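Local coordinates for protein alpha-1,2-mannosidase (Bacteroides thetaiotaomicron, PDB 2WW2) that hydrolyses alpha-mannosides with inversion of anomeric configuration, as a member of the calcium-dependent glycoside hydrolase family 92, at residues F427-K432 with Y438-E443; W493-D496 with N500-D503. All blocks are in the same frame, centred on the assembly; numbering follows the deposited sequence.

Contact 1 (F427-K432 with Y438-E443)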
ATOM      1  N   PHE A 427      19.047 -15.403  28.353  1.00  9.53           N
ATOM      2  CA  PHE A 427      20.077 -14.642  29.075  1.00 10.22           C
ATOM      3  C   PHE A 427      21.464 -15.234  28.869  1.00 10.40           C
ATOM      4  O   PHE A 427      22.458 -14.507  28.837  1.00  9.96           O
ATOM      5  CB  PHE A 427      19.750 -14.487  30.572  1.00  9.85           C
ATOM      6  CG  PHE A 427      19.886 -15.742  31.353  1.00 11.36           C
ATOM      7  CD1 PHE A 427      21.095 -16.075  31.939  1.00 12.07           C
ATOM      8  CD2 PHE A 427      18.810 -16.603  31.494  1.00 11.83           C
ATOM      9  CE1 PHE A 427      21.226 -17.237  32.659  1.00 14.46           C
ATOM     10  CE2 PHE A 427      18.932 -17.763  32.215  1.00 12.91           C
ATOM     11  CZ  PHE A 427      20.148 -18.084  32.801  1.00 13.73           C
ATOM     12  N   GLU A 428      21.532 -16.550  28.719  1.00 10.41           N
ATOM     13  CA  GLU A 428      22.828 -17.196  28.551  1.00 11.45           C
ATOM     14  C   GLU A 428      23.483 -16.732  27.255  1.00 11.20           C
ATOM     15  O   GLU A 428      24.639 -16.320  27.263  1.00 11.71           O
ATOM     16  CB  GLU A 428      22.692 -18.715  28.571  1.00 12.12           C
ATOM     17  CG  GLU A 428      22.011 -19.259  29.806  1.00 14.03           C
ATOM     18  CD  GLU A 428      20.522 -19.570  29.600  1.00 19.73           C
ATOM     19  OE1 GLU A 428      19.783 -18.780  28.935  1.00 15.50           O
ATOM     20  OE2 GLU A 428      20.101 -20.636  30.121  1.00 21.74           O
ATOM     21  N   TYR A 429      22.744 -16.791  26.144  1.00 10.55           N
ATOM     22  CA  TYR A 429      23.251 -16.281  24.869  1.00 10.24           C
ATOM     23  C   TYR A 429      23.620 -14.801  24.976  1.00  9.64           C
ATOM     24  O   TYR A 429      24.660 -14.368  24.514  1.00  9.11           O
ATOM     25  CB  TYR A 429      22.175 -16.389  23.784  1.00 10.67           C
ATOM     26  CG  TYR A 429      22.009 -17.756  23.143  1.00 11.03           C
ATOM     27  CD1 TYR A 429      23.085 -18.411  22.558  1.00 13.33           C
ATOM     28  CD2 TYR A 429      20.758 -18.362  23.087  1.00 12.00           C
ATOM     29  CE1 TYR A 429      22.922 -19.651  21.965  1.00 13.40           C
ATOM     30  CE2 TYR A 429      20.581 -19.585  22.488  1.00 13.61           C
ATOM     31  CZ  TYR A 429      21.666 -20.227  21.938  1.00 14.04           C
ATOM     32  OH  TYR A 429      21.480 -21.446  21.342  1.00 16.99           O
ATOM     33  N   TYR A 430      22.710 -14.009  25.528  1.00  9.76           N
ATOM     34  CA  TYR A 430      22.922 -12.559  25.606  1.00  9.40           C
ATOM     35  C   TYR A 430      24.221 -12.225  26.349  1.00 10.26           C
ATOM     36  O   TYR A 430      24.985 -11.353  25.922  1.00 10.21           O
ATOM     37  CB  TYR A 430      21.714 -11.932  26.294  1.00  9.61           C
ATOM     38  CG  TYR A 430      21.782 -10.446  26.556  1.00  8.94           C
ATOM     39  CD1 TYR A 430      21.296  -9.543  25.620  1.00  8.41           C
ATOM     40  CD2 TYR A 430      22.293  -9.945  27.760  1.00  9.37           C
ATOM     41  CE1 TYR A 430      21.322  -8.182  25.862  1.00  9.67           C
ATOM     42  CE2 TYR A 430      22.316  -8.567  28.015  1.00  8.37           C
ATOM     43  CZ  TYR A 430      21.830  -7.697  27.058  1.00  9.52           C
ATOM     44  OH  TYR A 430      21.825  -6.329  27.261  1.00  9.58           O
ATOM     45  N   ASP A 431      24.458 -12.907  27.466  1.00 10.50           N
ATOM     46  CA  ASP A 431      25.662 -12.656  28.265  1.00 11.65           C
ATOM     47  C   ASP A 431      26.920 -13.066  27.493  1.00 12.08           C
ATOM     48  O   ASP A 431      27.961 -12.415  27.584  1.00 11.95           O
ATOM     49  CB  ASP A 431      25.600 -13.404  29.606  1.00 11.92           C
ATOM     50  CG  ASP A 431      24.651 -12.733  30.616  1.00 14.06           C
ATOM     51  OD1 ASP A 431      24.283 -11.565  30.412  1.00 14.37           O
ATOM     52  OD2 ASP A 431      24.284 -13.380  31.610  1.00 16.74           O
ATOM     53  N   LYS A 432      26.815 -14.144  26.726  1.00 11.54           N
ATOM     54  CA  LYS A 432      27.977 -14.656  25.993  1.00 11.96           C
ATOM     55  C   LYS A 432      28.252 -13.859  24.723  1.00 11.67           C
ATOM     56  O   LYS A 432      29.397 -13.567  24.395  1.00 11.43           O
ATOM     57  CB  LYS A 432      27.759 -16.125  25.636  1.00 11.56           C
ATOM     58  CG  LYS A 432      28.897 -16.753  24.799  1.00 13.80           C
ATOM     59  N   TYR A 438      18.571 -15.219  16.864  1.00 10.98           N
ATOM     60  CA  TYR A 438      17.388 -15.778  16.195  1.00 11.32           C
ATOM     61  C   TYR A 438      17.933 -16.639  15.049  1.00 11.69           C
ATOM     62  O   TYR A 438      18.894 -16.259  14.418  1.00 11.31           O
ATOM     63  CB  TYR A 438      16.506 -14.640  15.647  1.00 11.10           C
ATOM     64  CG  TYR A 438      15.250 -15.132  14.956  1.00 11.93           C
ATOM     65  CD1 TYR A 438      14.087 -15.385  15.683  1.00 12.68           C
ATOM     66  CD2 TYR A 438      15.235 -15.375  13.591  1.00 13.48           C
ATOM     67  CE1 TYR A 438      12.943 -15.855  15.064  1.00 13.72           C
ATOM     68  CE2 TYR A 438      14.084 -15.864  12.952  1.00 13.42           C
ATOM     69  CZ  TYR A 438      12.955 -16.094  13.695  1.00 14.84           C
ATOM     70  OH  TYR A 438      11.824 -16.564  13.084  1.00 16.44           O
ATOM     71  N   PRO A 439      17.300 -17.791  14.748  1.00 12.39           N
ATOM     72  CA  PRO A 439      16.017 -18.299  15.219  1.00 12.35           C
ATOM     73  C   PRO A 439      16.099 -19.083  16.529  1.00 12.84           C
ATOM     74  O   PRO A 439      15.101 -19.665  16.947  1.00 13.44           O
ATOM     75  CB  PRO A 439      15.577 -19.221  14.073  1.00 12.74           C
ATOM     76  CG  PRO A 439      16.906 -19.790  13.548  1.00 11.90           C
ATOM     77  CD  PRO A 439      17.959 -18.725  13.812  1.00 12.18           C
ATOM     78  N   GLU A 440      17.263 -19.101  17.174  1.00 12.85           N
ATOM     79  CA  GLU A 440      17.416 -19.797  18.453  1.00 12.73           C
ATOM     80  C   GLU A 440      16.405 -19.354  19.510  1.00 12.82           C
ATOM     81  O   GLU A 440      15.932 -20.164  20.300  1.00 12.18           O
ATOM     82  CB  GLU A 440      18.824 -19.602  19.002  1.00 12.76           C
ATOM     83  CG  GLU A 440      19.908 -20.339  18.207  1.00 14.63           C
ATOM     84  CD  GLU A 440      20.432 -19.539  17.026  1.00 14.93           C
ATOM     85  OE1 GLU A 440      19.846 -18.482  16.705  1.00 14.12           O
ATOM     86  OE2 GLU A 440      21.437 -19.973  16.416  1.00 15.02           O
ATOM     87  N   VAL A 441      16.097 -18.059  19.546  1.00 12.27           N
ATOM     88  CA  VAL A 441      15.131 -17.536  20.515  1.00 12.09           C
ATOM     89  C   VAL A 441      14.115 -16.677  19.776  1.00 12.16           C
ATOM     90  O   VAL A 441      14.494 -15.785  19.027  1.00 11.88           O
ATOM     91  CB  VAL A 441      15.842 -16.676  21.601  1.00 12.09           C
ATOM     92  CG1 VAL A 441      14.832 -16.133  22.611  1.00 12.01           C
ATOM     93  CG2 VAL A 441      16.939 -17.476  22.313  1.00 12.22           C
ATOM     94  N   PRO A 442      12.813 -16.958  19.958  1.00 12.31           N
ATOM     95  CA  PRO A 442      11.778 -16.127  19.337  1.00 12.33           C
ATOM     96  C   PRO A 442      11.915 -14.655  19.726  1.00 12.05           C
ATOM     97  O   PRO A 442      12.224 -14.351  20.879  1.00 11.91           O
ATOM     98  CB  PRO A 442      10.476 -16.675  19.933  1.00 12.37           C
ATOM     99  CG  PRO A 442      10.790 -18.098  20.279  1.00 13.75           C
ATOM    100  CD  PRO A 442      12.254 -18.113  20.677  1.00 12.39           C
ATOM    101  N   GLU A 443      11.692 -13.753  18.776  1.00 11.08           N
ATOM    102  CA  GLU A 443      11.656 -12.325  19.087  1.00 10.50           C
ATOM    103  C   GLU A 443      12.977 -11.779  19.653  1.00  9.86           C
ATOM    104  O   GLU A 443      12.998 -10.819  20.413  1.00  9.01           O
ATOM    105  CB  GLU A 443      10.467 -12.034  20.018  1.00 11.51           C
ATOM    106  CG  GLU A 443       9.150 -12.406  19.346  1.00 14.46           C
ATOM    107  CD  GLU A 443       7.949 -12.407  20.285  1.00 20.70           C
ATOM    108  OE1 GLU A 443       7.826 -11.522  21.159  1.00 20.18           O
ATOM    109  OE2 GLU A 443       7.098 -13.303  20.115  1.00 24.33           O
TER
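The phenol of Tyr429 meets Val441 and Glu440 along the CD2–CE2 side of its ring, with the Val441 methyl CG2 and Glu440 CB both approaching obliquely. Near the root of the ring, Tyr429 CD2 lies 4.0 Å from Val441 CG2; one atom further out, CE2 comes to 3.9 Å from Glu440 CB. At the far end the hydroxyl rests on aliphatic carbon, Tyr429 OH being 3.7 Å from Glu440 CG. The ring therefore runs past Val441 and on across Glu440, whose side chain crosses it at about a right angle, and the ring and carboxylate planes stand 66° apart. With CG beside the backbone N and anti to the carbonyl carbon (chi1 -81°), Tyr429 spans a gap of 9.3 Å between its CA and that of Val441.

The contact joins helix 427-433 to the loop leading into helix 444-465, two successive helices of the GH92 catalytic domain, which in this family is built round an (alpha/alpha)6 barrel. Val441 is buried and also touches Val436 and Lys447, while Tyr429 leans on Pro437 as well. Tyr430, the next residue along the helix, packs on helix 444-465 and hydrogen-bonds through its hydroxyl to Asp455 and Asn480.

Glu440 has a divided role. Its CB and CG provide the hydrocarbon against which the outer half of the phenol rests, and the bend at chi2 (86°) sends the carboxylate off toward Ala497, whose backbone N donates to OE2. No hydrogen bond crosses between 427-432 and 438-443, and only 107 Å² is buried. The chemistry thus implies a small van der Waals contact, with one carboxylate oxygen of Glu440, OE2, taken up by a backbone N–H of another loop rather than by the tyrosine hydroxyl.

Contact 2 (W493-D496 with N500-D503)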
ATOM      1  N   TRP A 493      18.663  -5.592  12.868  1.00 10.87           N
ATOM      2  CA  TRP A 493      18.315  -6.867  12.222  1.00 11.45           C
ATOM      3  C   TRP A 493      18.603  -7.963  13.242  1.00 11.44           C
ATOM      4  O   TRP A 493      18.480  -7.722  14.446  1.00 11.19           O
ATOM      5  CB  TRP A 493      19.119  -7.038  10.924  1.00 11.16           C
ATOM      6  CG  TRP A 493      18.658  -8.089   9.962  1.00 11.67           C
ATOM      7  CD1 TRP A 493      19.445  -9.021   9.352  1.00 11.77           C
ATOM      8  CD2 TRP A 493      17.328  -8.288   9.451  1.00 11.65           C
ATOM      9  NE1 TRP A 493      18.691  -9.797   8.505  1.00 13.34           N
ATOM     10  CE2 TRP A 493      17.387  -9.374   8.553  1.00 11.92           C
ATOM     11  CE3 TRP A 493      16.085  -7.669   9.684  1.00 11.77           C
ATOM     12  CZ2 TRP A 493      16.260  -9.855   7.874  1.00 13.36           C
ATOM     13  CZ3 TRP A 493      14.962  -8.151   9.001  1.00 11.96           C
ATOM     14  CH2 TRP A 493      15.061  -9.231   8.111  1.00 11.75           C
ATOM     15  N   THR A 494      18.990  -9.151  12.780  1.00 11.43           N
ATOM     16  CA  THR A 494      19.175 -10.270  13.692  1.00 11.79           C
ATOM     17  C   THR A 494      20.327 -11.152  13.218  1.00 12.16           C
ATOM     18  O   THR A 494      20.631 -11.188  12.018  1.00 11.34           O
ATOM     19  CB  THR A 494      17.901 -11.121  13.814  1.00 12.12           C
ATOM     20  OG1 THR A 494      18.108 -12.162  14.775  1.00 13.19           O
ATOM     21  CG2 THR A 494      17.538 -11.759  12.457  1.00 11.13           C
ATOM     22  N   LYS A 495      20.961 -11.852  14.158  1.00 12.29           N
ATOM     23  CA  LYS A 495      22.014 -12.824  13.843  1.00 13.26           C
ATOM     24  C   LYS A 495      21.702 -14.141  14.539  1.00 13.23           C
ATOM     25  O   LYS A 495      21.047 -14.144  15.579  1.00 13.85           O
ATOM     26  CB  LYS A 495      23.377 -12.350  14.372  1.00 13.55           C
ATOM     27  CG  LYS A 495      23.956 -11.098  13.746  1.00 15.90           C
ATOM     28  CD  LYS A 495      25.125 -10.608  14.608  1.00 17.30           C
ATOM     29  CE  LYS A 495      25.855  -9.449  13.972  1.00 21.26           C
ATOM     30  NZ  LYS A 495      26.699  -8.717  14.988  1.00 23.53           N
ATOM     31  N   ASP A 496      22.177 -15.255  13.989  1.00 13.23           N
ATOM     32  CA  ASP A 496      22.084 -16.540  14.687  1.00 13.45           C
ATOM     33  C   ASP A 496      23.188 -16.653  15.745  1.00 12.98           C
ATOM     34  O   ASP A 496      23.943 -15.710  15.950  1.00 12.92           O
ATOM     35  CB  ASP A 496      22.107 -17.716  13.694  1.00 13.20           C
ATOM     36  CG  ASP A 496      23.432 -17.851  12.968  1.00 14.74           C
ATOM     37  OD1 ASP A 496      24.434 -17.246  13.413  1.00 12.56           O
ATOM     38  OD2 ASP A 496      23.470 -18.582  11.946  1.00 15.49           O
ATOM     39  N   ASN A 500      25.962 -15.027  12.130  1.00 15.64           N
ATOM     40  CA  ASN A 500      25.508 -14.826  10.759  1.00 15.70           C
ATOM     41  C   ASN A 500      24.245 -13.968  10.722  1.00 15.05           C
ATOM     42  O   ASN A 500      23.255 -14.320  11.357  1.00 14.59           O
ATOM     43  CB  ASN A 500      25.175 -16.177  10.110  1.00 15.67           C
ATOM     44  CG  ASN A 500      26.360 -17.150  10.110  1.00 17.87           C
ATOM     45  OD1 ASN A 500      26.229 -18.312  10.509  1.00 20.39           O
ATOM     46  ND2 ASN A 500      27.506 -16.678   9.671  1.00 17.73           N
ATOM     47  N   TRP A 501      24.258 -12.872   9.968  1.00 14.84           N
ATOM     48  CA  TRP A 501      23.024 -12.088   9.777  1.00 14.84           C
ATOM     49  C   TRP A 501      21.952 -12.924   9.065  1.00 15.29           C
ATOM     50  O   TRP A 501      22.248 -13.695   8.143  1.00 14.73           O
ATOM     51  CB  TRP A 501      23.277 -10.846   8.930  1.00 14.71           C
ATOM     52  CG  TRP A 501      24.144  -9.764   9.516  1.00 15.18           C
ATOM     53  CD1 TRP A 501      25.392  -9.404   9.098  1.00 15.26           C
ATOM     54  CD2 TRP A 501      23.798  -8.850  10.576  1.00 14.99           C
ATOM     55  NE1 TRP A 501      25.852  -8.340   9.840  1.00 15.82           N
ATOM     56  CE2 TRP A 501      24.895  -7.982  10.753  1.00 15.33           C
ATOM     57  CE3 TRP A 501      22.676  -8.692  11.395  1.00 15.45           C
ATOM     58  CZ2 TRP A 501      24.902  -6.967  11.717  1.00 15.89           C
ATOM     59  CZ3 TRP A 501      22.686  -7.685  12.353  1.00 15.02           C
ATOM     60  CH2 TRP A 501      23.794  -6.838  12.505  1.00 15.32           C
ATOM     61  N   ARG A 502      20.702 -12.769   9.473  1.00 15.10           N
ATOM     62  CA  ARG A 502      19.611 -13.454   8.784  1.00 16.38           C
ATOM     63  C   ARG A 502      19.575 -13.018   7.311  1.00 16.26           C
ATOM     64  O   ARG A 502      19.840 -11.857   6.995  1.00 16.24           O
ATOM     65  CB  ARG A 502      18.273 -13.174   9.481  1.00 16.38           C
ATOM     66  CG  ARG A 502      17.091 -13.859   8.820  1.00 19.12           C
ATOM     67  CD  ARG A 502      15.855 -13.955   9.702  1.00 23.99           C
ATOM     68  NE  ARG A 502      15.081 -12.728   9.720  1.00 26.34           N
ATOM     69  CZ  ARG A 502      13.749 -12.662   9.780  1.00 26.44           C
ATOM     70  NH1 ARG A 502      13.007 -13.761   9.809  1.00 27.14           N
ATOM     71  NH2 ARG A 502      13.154 -11.479   9.806  1.00 24.39           N
ATOM     72  N   ASP A 503      19.286 -13.959   6.415  1.00 16.32           N
ATOM     73  CA  ASP A 503      19.251 -13.690   4.977  1.00 16.45           C
ATOM     74  C   ASP A 503      18.185 -12.654   4.627  1.00 15.53           C
ATOM     75  O   ASP A 503      17.188 -12.518   5.337  1.00 14.25           O
ATOM     76  CB  ASP A 503      18.882 -14.973   4.213  1.00 17.29           C
ATOM     77  CG  ASP A 503      19.958 -16.050   4.294  1.00 20.16           C
ATOM     78  OD1 ASP A 503      21.124 -15.738   4.621  1.00 23.82           O
ATOM     79  OD2 ASP A 503      19.630 -17.223   4.000  1.00 23.47           O
TER
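Lys495 and Trp501 face each other across a tight hairpin-like turn, where they form a single antiparallel bridge as a non-hydrogen-bonded pair. Extended beyond CG, the lysine chain lies over one face of the indole: CE sits 3.6 Å from the centroid of the Trp501 six-membered ring, 15° off its normal. The ammonium continues past the middle of that ring in an off-centre cation-pi contact and bonds to Asn483 O, while Tyr486 stacks with Trp501.

Trp493 uses its edge instead. Its NE1 donates to Arg502 O, 2.8 Å away, almost straight and in the plane of the indole, though from above the carbonyl plane. The Arg502 side chain crosses this ring at about a right angle, bringing NH2 to 3.4 Å from Trp493 CH2, and Arg504 of the second subunit packs against both residues. Thr494 CG2 presses on Arg502 CB at 3.4 Å.

Backbone bonds flank the bridge, Arg502 N to Thr494 O and Asp496 N to Asn500 O, each 3.0 Å. Closing the turn, Asp496 OD1 accepts Lys498 N as well as Asn500 N, the latter from 46° out of the carboxylate plane.

How the contacts relate
Contacts 1 and 2 follow one another along the chain of the catalytic domain, with centres about 12 Å apart, and both are only partly buried, far from the centre of the chain. Contact 1 ties a helix to the loop after it through van der Waals packing, without a hydrogen bond between its segments; contact 2 folds one irregular segment back on itself and relies on backbone bonds, indole chemistry and a carboxylate. They share no segment but are joined directly: Tyr438 N lies 3.0 Å from Lys495 O, a probable hydrogen bond, and Tyr438 CB packs 3.1 Å from Thr494 OG1. Contact 2 alone reaches another subunit; no other chain touches the segments of contact 1.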